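Local coordinates for protein bile acid 7a-dehydratase, BaiE (Clostridium hiranonis DSM 13275, PDB 4L8P) that probably catalyses the 7-alpha-dehydration of bile acid intermediates, eliminating water from the steroid as a lyase of the SnoaL-like, cystatin-like fold, at residues K135-K148 with E160-R173. Numbering follows the deposited sequence. Where two conformers were deposited one is given.
Sequences KNVGINGGAFYTDK and ETGYVRIFEEHFMR
Y163 lays its CB over the centre of the Y145 ring, 3.5 Å from the centroid, and the two rings run near parallel but slid apart, planes at 26°. The first torsion of Y163, 65°, sets CG between backbone N and carbonyl carbon, alongside Y145. At the edge of the Y145 ring, T161 OG1 donates to the anti lone pair of D147 OD1 (2.6 Å); K46 salt-bridges D147 OD2. Both segments lie on the long antiparallel hairpin of strands 137-152 and 155-172 in the curved cystatin-like sheet; 155-172 is outermost within the chain, but F167-H170 continue the sheet into a second subunit. A classic beta bulge interrupts the ladder where I166 and F167 both face G142: G142 N donates to F167 O (3.0 Å), whereas I166 N reaches G142 O from above the carbonyl plane. I166 CD1 makes a CH-pi contact over one F144 ring face, offset toward the rim. From just before the bulge, R165 grips E168 OE1 side-on through NE and NH2, its NH1 salt-bridged to D125; E168 OE2 takes H170 NE2 (2.6 Å), and I139 CG1 covers the imidazole face. G138 packs on one face of the F171 ring, O over its centre, CA in CH-pi contact. The far end opens to solvent: selenomethionine M172 bends its selenium toward V137 CG2, and water links N136 OD1 to R173 NE, while the R173 guanidinium pairs with E169 of a third subunit.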
ATOM      1  N   LYS A 135      -3.709 -21.391 -20.892  1.00 28.96           N
ATOM      2  CA  LYS A 135      -4.958 -20.625 -20.967  1.00 27.43           C
ATOM      3  C   LYS A 135      -5.893 -20.977 -19.821  1.00 26.11           C
ATOM      4  O   LYS A 135      -6.116 -22.165 -19.577  1.00 25.17           O
ATOM      5  CB  LYS A 135      -5.714 -20.874 -22.292  1.00 30.57           C
ATOM      6  CG  LYS A 135      -6.942 -20.005 -22.472  1.00 36.16           C
ATOM      7  CD  LYS A 135      -7.483 -20.110 -23.905  1.00 42.05           C
ATOM      8  CE  LYS A 135      -8.664 -19.179 -24.131  1.00 48.28           C
ATOM      9  NZ  LYS A 135      -9.253 -19.276 -25.507  1.00 55.60           N
ATOM     10  N   ASN A 136      -6.409 -19.942 -19.143  1.00 24.19           N
ATOM     11  CA  ASN A 136      -7.349 -20.029 -18.021  1.00 22.98           C
ATOM     12  C   ASN A 136      -6.747 -20.430 -16.662  1.00 22.05           C
ATOM     13  O   ASN A 136      -7.460 -20.477 -15.657  1.00 22.68           O
ATOM     14  CB  ASN A 136      -8.582 -20.886 -18.346  1.00 25.84           C
ATOM     15  CG  ASN A 136      -9.410 -20.307 -19.474  1.00 34.74           C
ATOM     16  OD1 ASN A 136      -9.668 -19.101 -19.514  1.00 37.84           O
ATOM     17  ND2 ASN A 136      -9.836 -21.173 -20.400  1.00 38.79           N
ATOM     18  N   VAL A 137      -5.436 -20.632 -16.609  1.00 22.36           N
ATOM     19  CA  VAL A 137      -4.769 -20.824 -15.322  1.00 20.75           C
ATOM     20  C   VAL A 137      -4.759 -19.498 -14.598  1.00 18.88           C
ATOM     21  O   VAL A 137      -4.435 -18.458 -15.193  1.00 20.97           O
ATOM     22  CB  VAL A 137      -3.319 -21.376 -15.464  1.00 22.46           C
ATOM     23  CG1 VAL A 137      -2.555 -21.265 -14.151  1.00 23.89           C
ATOM     24  CG2 VAL A 137      -3.349 -22.814 -15.955  1.00 24.09           C
ATOM     25  N   GLY A 138      -5.130 -19.528 -13.314  1.00 18.36           N
ATOM     26  CA  GLY A 138      -4.894 -18.395 -12.409  1.00 17.82           C
ATOM     27  C   GLY A 138      -3.972 -18.837 -11.287  1.00 17.27           C
ATOM     28  O   GLY A 138      -4.006 -19.997 -10.872  1.00 17.36           O
ATOM     29  N   ILE A 139      -3.114 -17.933 -10.840  1.00 17.72           N
ATOM     30  CA  ILE A 139      -2.218 -18.159  -9.705  1.00 17.89           C
ATOM     31  C   ILE A 139      -2.333 -16.940  -8.802  1.00 16.73           C
ATOM     32  O   ILE A 139      -2.161 -15.808  -9.273  1.00 18.71           O
ATOM     33  CB  ILE A 139      -0.758 -18.352 -10.145  1.00 19.82           C
ATOM     34  CG1 ILE A 139      -0.613 -19.547 -11.099  1.00 21.78           C
ATOM     35  CG2 ILE A 139       0.156 -18.527  -8.927  1.00 20.54           C
ATOM     36  CD1 ILE A 139       0.724 -19.591 -11.804  1.00 22.98           C
ATOM     37  N   ASN A 140      -2.597 -17.165  -7.515  1.00 16.60           N
ATOM     38  CA  ASN A 140      -2.617 -16.099  -6.489  1.00 16.00           C
ATOM     39  C   ASN A 140      -1.644 -16.480  -5.366  1.00 15.15           C
ATOM     40  O   ASN A 140      -1.511 -17.651  -5.038  1.00 17.41           O
ATOM     41  CB  ASN A 140      -3.997 -15.974  -5.816  1.00 16.20           C
ATOM     42  CG  ASN A 140      -5.103 -15.575  -6.769  1.00 19.35           C
ATOM     43  OD1 ASN A 140      -4.884 -14.815  -7.696  1.00 21.69           O
ATOM     44  ND2 ASN A 140      -6.303 -16.084  -6.524  1.00 22.35           N
ATOM     45  N   GLY A 141      -1.031 -15.491  -4.758  1.00 14.34           N
ATOM     46  CA  GLY A 141      -0.157 -15.730  -3.639  1.00 16.01           C
ATOM     47  C   GLY A 141       0.150 -14.496  -2.814  1.00 17.03           C
ATOM     48  O   GLY A 141      -0.287 -13.378  -3.108  1.00 15.79           O
ATOM     49  N   GLY A 142       0.958 -14.725  -1.793  1.00 15.14           N
ATOM     50  CA  GLY A 142       1.493 -13.676  -0.953  1.00 14.45           C
ATOM     51  C   GLY A 142       2.898 -14.027  -0.559  1.00 15.31           C
ATOM     52  O   GLY A 142       3.250 -15.205  -0.484  1.00 17.24           O
ATOM     53  N   ALA A 143       3.699 -13.013  -0.262  1.00 15.65           N
ATOM     54  CA  ALA A 143       5.076 -13.225   0.140  1.00 15.84           C
ATOM     55  C   ALA A 143       5.607 -12.072   0.971  1.00 16.14           C
ATOM     56  O   ALA A 143       5.180 -10.933   0.790  1.00 14.39           O
ATOM     57  CB  ALA A 143       5.953 -13.427  -1.098  1.00 16.85           C
ATOM     58  N   PHE A 144       6.548 -12.388   1.874  1.00 14.37           N
ATOM     59  CA  PHE A 144       7.323 -11.373   2.584  1.00 13.81           C
ATOM     60  C   PHE A 144       8.682 -11.312   1.891  1.00 15.62           C
ATOM     61  O   PHE A 144       9.434 -12.279   1.937  1.00 16.72           O
ATOM     62  CB  PHE A 144       7.527 -11.767   4.040  1.00 14.71           C
ATOM     63  CG  PHE A 144       6.250 -11.908   4.827  1.00 14.65           C
ATOM     64  CD1 PHE A 144       5.400 -10.833   4.957  1.00 18.36           C
ATOM     65  CD2 PHE A 144       5.939 -13.115   5.486  1.00 16.54           C
ATOM     66  CE1 PHE A 144       4.228 -10.940   5.713  1.00 18.96           C
ATOM     67  CE2 PHE A 144       4.774 -13.220   6.243  1.00 18.67           C
ATOM     68  CZ  PHE A 144       3.934 -12.130   6.332  1.00 17.80           C
ATOM     69  N   TYR A 145       8.990 -10.164   1.302  1.00 15.18           N
ATOM     70  CA  TYR A 145      10.279  -9.906   0.617  1.00 14.41           C
ATOM     71  C   TYR A 145      11.144  -9.045   1.500  1.00 14.70           C
ATOM     72  O   TYR A 145      10.647  -8.148   2.215  1.00 14.69           O
ATOM     73  CB  TYR A 145      10.028  -9.169  -0.704  1.00 15.46           C
ATOM     74  CG  TYR A 145       9.763 -10.103  -1.861  1.00 14.91           C
ATOM     75  CD1 TYR A 145       8.520 -10.676  -2.053  1.00 16.69           C
ATOM     76  CD2 TYR A 145      10.792 -10.469  -2.739  1.00 16.00           C
ATOM     77  CE1 TYR A 145       8.287 -11.557  -3.096  1.00 16.68           C
ATOM     78  CE2 TYR A 145      10.557 -11.347  -3.794  1.00 14.72           C
ATOM     79  CZ  TYR A 145       9.306 -11.885  -3.965  1.00 16.86           C
ATOM     80  OH  TYR A 145       9.062 -12.762  -4.999  1.00 18.32           O
ATOM     81  N   THR A 146      12.439  -9.343   1.489  1.00 14.95           N
ATOM     82  CA  THR A 146      13.454  -8.464   2.054  1.00 16.96           C
ATOM     83  C   THR A 146      14.485  -8.119   0.974  1.00 16.67           C
ATOM     84  O   THR A 146      15.341  -8.935   0.630  1.00 16.15           O
ATOM     85  CB  THR A 146      14.101  -9.087   3.308  1.00 20.15           C
ATOM     86  OG1 THR A 146      13.061  -9.392   4.254  1.00 19.00           O
ATOM     87  CG2 THR A 146      15.064  -8.121   3.933  1.00 19.24           C
ATOM     88  N   ASP A 147      14.392  -6.892   0.460  1.00 17.04           N
ATOM     89  CA  ASP A 147      15.235  -6.376  -0.635  1.00 15.93           C
ATOM     90  C   ASP A 147      16.518  -5.771  -0.067  1.00 15.94           C
ATOM     91  O   ASP A 147      16.510  -5.258   1.070  1.00 15.29           O
ATOM     92  CB  ASP A 147      14.572  -5.204  -1.357  1.00 15.09           C
ATOM     93  CG  ASP A 147      13.323  -5.571  -2.146  1.00 17.65           C
ATOM     94  OD1 ASP A 147      13.003  -6.777  -2.360  1.00 17.99           O
ATOM     95  OD2 ASP A 147      12.662  -4.626  -2.619  1.00 18.89           O
ATOM     96  N   LYS A 148      17.561  -5.764  -0.891  1.00 15.27           N
ATOM     97  CA  LYS A 148      18.789  -5.037  -0.608  1.00 15.59           C
ATOM     98  C   LYS A 148      18.981  -4.021  -1.749  1.00 15.75           C
ATOM     99  O   LYS A 148      18.867  -4.375  -2.947  1.00 15.32           O
ATOM    100  CB  LYS A 148      20.000  -5.965  -0.525  1.00 17.77           C
ATOM    101  CG  LYS A 148      19.904  -7.037   0.547  1.00 20.44           C
ATOM    102  CD  LYS A 148      19.935  -6.431   1.948  1.00 21.99           C
ATOM    103  CE  LYS A 148      19.649  -7.440   3.053  1.00 26.12           C
ATOM    104  NZ  LYS A 148      19.904  -6.793   4.372  1.00 29.48           N
ATOM    105  N   GLU A 160      19.349  -7.127  -4.957  0.50 20.45           N
ATOM    106  CA  GLU A 160      18.846  -8.494  -4.782  0.50 20.38           C
ATOM    107  C   GLU A 160      17.814  -8.580  -3.661  0.50 18.30           C
ATOM    108  O   GLU A 160      17.562  -7.603  -2.943  0.50 17.86           O
ATOM    109  CB  GLU A 160      20.015  -9.472  -4.569  0.50 20.50           C
ATOM    110  CG  GLU A 160      20.735  -9.353  -3.235  0.50 20.98           C
ATOM    111  CD  GLU A 160      21.873 -10.367  -3.108  0.50 24.27           C
ATOM    112  OE1 GLU A 160      21.648 -11.581  -3.307  0.50 33.20           O
ATOM    113  OE2 GLU A 160      23.005  -9.966  -2.827  0.50 20.70           O
ATOM    114  N   THR A 161      17.183  -9.742  -3.530  1.00 16.72           N
ATOM    115  CA  THR A 161      16.118  -9.908  -2.555  1.00 17.58           C
ATOM    116  C   THR A 161      16.059 -11.343  -2.091  1.00 16.69           C
ATOM    117  O   THR A 161      16.761 -12.203  -2.605  1.00 16.74           O
ATOM    118  CB  THR A 161      14.752  -9.423  -3.127  1.00 19.45           C
ATOM    119  OG1 THR A 161      13.798  -9.273  -2.075  1.00 18.05           O
ATOM    120  CG2 THR A 161      14.193 -10.385  -4.152  1.00 19.64           C
ATOM    121  N   GLY A 162      15.249 -11.561  -1.075  1.00 16.69           N
ATOM    122  CA  GLY A 162      14.849 -12.887  -0.652  1.00 17.02           C
ATOM    123  C   GLY A 162      13.433 -12.843  -0.161  1.00 18.16           C
ATOM    124  O   GLY A 162      12.916 -11.779   0.218  1.00 18.12           O
ATOM    125  N   TYR A 163      12.788 -14.004  -0.151  1.00 17.36           N
ATOM    126  CA  TYR A 163      11.400 -14.024   0.285  1.00 14.90           C
ATOM    127  C   TYR A 163      10.969 -15.311   0.971  1.00 14.83           C
ATOM    128  O   TYR A 163      11.574 -16.379   0.776  1.00 17.46           O
ATOM    129  CB  TYR A 163      10.482 -13.739  -0.903  1.00 15.35           C
ATOM    130  CG  TYR A 163      10.480 -14.780  -2.001  1.00 16.54           C
ATOM    131  CD1 TYR A 163      11.388 -14.727  -3.032  1.00 17.42           C
ATOM    132  CD2 TYR A 163       9.558 -15.835  -1.991  1.00 20.44           C
ATOM    133  CE1 TYR A 163      11.379 -15.664  -4.052  1.00 17.45           C
ATOM    134  CE2 TYR A 163       9.533 -16.778  -3.004  1.00 20.36           C
ATOM    135  CZ  TYR A 163      10.442 -16.694  -4.036  1.00 21.03           C
ATOM    136  OH  TYR A 163      10.411 -17.661  -5.020  1.00 23.89           O
ATOM    137  N   VAL A 164       9.901 -15.185   1.759  1.00 15.39           N
ATOM    138  CA  VAL A 164       9.148 -16.285   2.274  1.00 16.38           C
ATOM    139  C   VAL A 164       7.765 -16.239   1.628  1.00 18.23           C
ATOM    140  O   VAL A 164       7.057 -15.248   1.736  1.00 17.72           O
ATOM    141  CB  VAL A 164       9.002 -16.186   3.809  1.00 21.45           C
ATOM    142  CG1 VAL A 164       8.046 -17.254   4.331  1.00 23.80           C
ATOM    143  CG2 VAL A 164      10.361 -16.300   4.463  1.00 26.49           C
ATOM    144  N   ARG A 165       7.374 -17.330   0.978  1.00 18.03           N
ATOM    145  CA  ARG A 165       6.061 -17.424   0.342  1.00 19.43           C
ATOM    146  C   ARG A 165       5.033 -17.735   1.440  1.00 19.60           C
ATOM    147  O   ARG A 165       5.103 -18.790   2.059  1.00 20.05           O
ATOM    148  CB  ARG A 165       6.122 -18.530  -0.734  1.00 23.21           C
ATOM    149  CG  ARG A 165       5.065 -18.461  -1.802  1.00 27.24           C
ATOM    150  CD  ARG A 165       5.415 -17.386  -2.808  1.00 29.57           C
ATOM    151  NE  ARG A 165       4.552 -17.427  -3.992  1.00 31.69           N
ATOM    152  CZ  ARG A 165       3.700 -16.476  -4.382  1.00 28.08           C
ATOM    153  NH1 ARG A 165       3.542 -15.345  -3.701  1.00 26.13           N
ATOM    154  NH2 ARG A 165       3.007 -16.643  -5.514  1.00 26.71           N
ATOM    155  N   ILE A 166       4.085 -16.825   1.673  1.00 17.79           N
ATOM    156  CA  ILE A 166       3.039 -17.039   2.668  1.00 18.51           C
ATOM    157  C   ILE A 166       2.156 -18.187   2.181  1.00 19.05           C
ATOM    158  O   ILE A 166       1.874 -19.157   2.912  1.00 16.98           O
ATOM    159  CB  ILE A 166       2.195 -15.783   2.863  1.00 19.76           C
ATOM    160  CG1 ILE A 166       3.071 -14.600   3.328  1.00 19.87           C
ATOM    161  CG2 ILE A 166       1.028 -16.043   3.812  1.00 19.81           C
ATOM    162  CD1 ILE A 166       2.407 -13.264   3.151  1.00 18.84           C
ATOM    163  N   PHE A 167       1.724 -18.033   0.934  1.00 17.48           N
ATOM    164  CA  PHE A 167       1.014 -19.088   0.246  1.00 20.32           C
ATOM    165  C   PHE A 167       0.984 -18.851  -1.251  1.00 18.84           C
ATOM    166  O   PHE A 167       1.244 -17.751  -1.726  1.00 17.56           O
ATOM    167  CB  PHE A 167      -0.399 -19.271   0.809  1.00 27.15           C
ATOM    168  CG  PHE A 167      -1.455 -18.547   0.040  1.00 26.64           C
ATOM    169  CD1 PHE A 167      -1.518 -17.166   0.054  1.00 34.34           C
ATOM    170  CD2 PHE A 167      -2.399 -19.257  -0.678  1.00 32.51           C
ATOM    171  CE1 PHE A 167      -2.507 -16.512  -0.686  1.00 30.18           C
ATOM    172  CE2 PHE A 167      -3.381 -18.603  -1.398  1.00 29.31           C
ATOM    173  CZ  PHE A 167      -3.421 -17.237  -1.405  1.00 33.62           C
ATOM    174  N   GLU A 168       0.636 -19.910  -1.972  1.00 17.62           N
ATOM    175  CA  GLU A 168       0.444 -19.839  -3.403  1.00 18.03           C
ATOM    176  C   GLU A 168      -0.631 -20.850  -3.758  1.00 17.42           C
ATOM    177  O   GLU A 168      -0.618 -21.956  -3.218  1.00 19.43           O
ATOM    178  CB  GLU A 168       1.733 -20.146  -4.151  1.00 19.91           C
ATOM    179  CG  GLU A 168       1.611 -19.876  -5.636  1.00 21.00           C
ATOM    180  CD  GLU A 168       2.932 -20.063  -6.374  1.00 28.71           C
ATOM    181  OE1 GLU A 168       3.850 -19.285  -6.132  1.00 30.47           O
ATOM    182  OE2 GLU A 168       3.074 -20.983  -7.184  1.00 33.08           O
ATOM    183  N   GLU A 169      -1.554 -20.464  -4.632  1.00 17.04           N
ATOM    184  CA  GLU A 169      -2.597 -21.360  -5.109  1.00 16.75           C
ATOM    185  C   GLU A 169      -2.685 -21.277  -6.624  1.00 17.75           C
ATOM    186  O   GLU A 169      -2.548 -20.196  -7.197  1.00 17.76           O
ATOM    187  CB  GLU A 169      -3.960 -21.048  -4.464  1.00 17.88           C
ATOM    188  CG  GLU A 169      -4.519 -19.685  -4.838  1.00 19.98           C
ATOM    189  CD  GLU A 169      -5.862 -19.354  -4.197  1.00 21.74           C
ATOM    190  OE1 GLU A 169      -6.468 -20.217  -3.526  1.00 21.28           O
ATOM    191  OE2 GLU A 169      -6.324 -18.212  -4.444  1.00 22.19           O
ATOM    192  N   HIS A 170      -2.861 -22.431  -7.253  1.00 18.28           N
ATOM    193  CA  HIS A 170      -3.061 -22.566  -8.700  1.00 17.07           C
ATOM    194  C   HIS A 170      -4.441 -23.160  -8.925  1.00 17.18           C
ATOM    195  O   HIS A 170      -4.874 -24.091  -8.229  1.00 18.69           O
ATOM    196  CB  HIS A 170      -2.027 -23.519  -9.318  1.00 19.67           C
ATOM    197  CG  HIS A 170      -0.606 -23.042  -9.252  1.00 21.34           C
ATOM    198  ND1 HIS A 170       0.274 -23.223 -10.298  1.00 22.85           N
ATOM    199  CD2 HIS A 170       0.092 -22.414  -8.278  1.00 22.21           C
ATOM    200  CE1 HIS A 170       1.448 -22.713  -9.979  1.00 23.59           C
ATOM    201  NE2 HIS A 170       1.373 -22.238  -8.750  1.00 23.87           N
ATOM    202  N   PHE A 171      -5.131 -22.640  -9.941  1.00 17.24           N
ATOM    203  CA  PHE A 171      -6.511 -23.042 -10.220  1.00 19.29           C
ATOM    204  C   PHE A 171      -6.862 -22.738 -11.676  1.00 19.81           C
ATOM    205  O   PHE A 171      -6.140 -22.009 -12.334  1.00 20.25           O
ATOM    206  CB  PHE A 171      -7.465 -22.313  -9.259  1.00 20.28           C
ATOM    207  CG  PHE A 171      -7.279 -20.826  -9.242  1.00 18.61           C
ATOM    208  CD1 PHE A 171      -7.946 -20.007 -10.153  1.00 20.69           C
ATOM    209  CD2 PHE A 171      -6.403 -20.237  -8.333  1.00 18.99           C
ATOM    210  CE1 PHE A 171      -7.755 -18.639 -10.144  1.00 22.60           C
ATOM    211  CE2 PHE A 171      -6.176 -18.887  -8.343  1.00 19.84           C
ATOM    212  CZ  PHE A 171      -6.862 -18.079  -9.240  1.00 21.24           C
HETATM  213  N   MSE A 172      -7.950 -23.346 -12.155  1.00 20.11           N
HETATM  214  CA  MSE A 172      -8.462 -23.088 -13.516  1.00 22.18           C
HETATM  215  C   MSE A 172      -9.597 -22.106 -13.377  1.00 23.74           C
HETATM  216  O   MSE A 172     -10.507 -22.318 -12.585  1.00 26.50           O
HETATM  217  CB  MSE A 172      -8.990 -24.350 -14.187  1.00 23.08           C
HETATM  218  CG  MSE A 172      -7.905 -25.378 -14.435  1.00 27.72           C
HETATM  219 SE   MSE A 172      -6.527 -24.703 -15.634  0.75 26.52          SE
HETATM  220  CE  MSE A 172      -7.594 -24.271 -17.211  1.00 35.28           C
ATOM    221  N   ARG A 173      -9.535 -21.019 -14.137  1.00 21.37           N
ATOM    222  CA  ARG A 173     -10.566 -20.011 -14.140  1.00 22.20           C
ATOM    223  C   ARG A 173     -11.702 -20.431 -15.068  1.00 23.67           C
ATOM    224  O   ARG A 173     -11.485 -21.019 -16.116  1.00 25.26           O
ATOM    225  CB  ARG A 173      -9.993 -18.688 -14.642  1.00 20.24           C
ATOM    226  CG  ARG A 173      -8.971 -18.036 -13.710  1.00 20.59           C
ATOM    227  CD  ARG A 173      -8.104 -17.035 -14.452  1.00 19.35           C
ATOM    228  NE  ARG A 173      -8.950 -16.126 -15.230  1.00 20.61           N
ATOM    229  CZ  ARG A 173      -9.539 -15.020 -14.769  1.00 18.99           C
ATOM    230  NH1 ARG A 173      -9.443 -14.625 -13.498  1.00 20.17           N
ATOM    231  NH2 ARG A 173     -10.309 -14.317 -15.604  1.00 19.90           N
TER
HETATM  232  O   HOH W   1      -8.440 -16.639 -17.942  1.00 34.02           O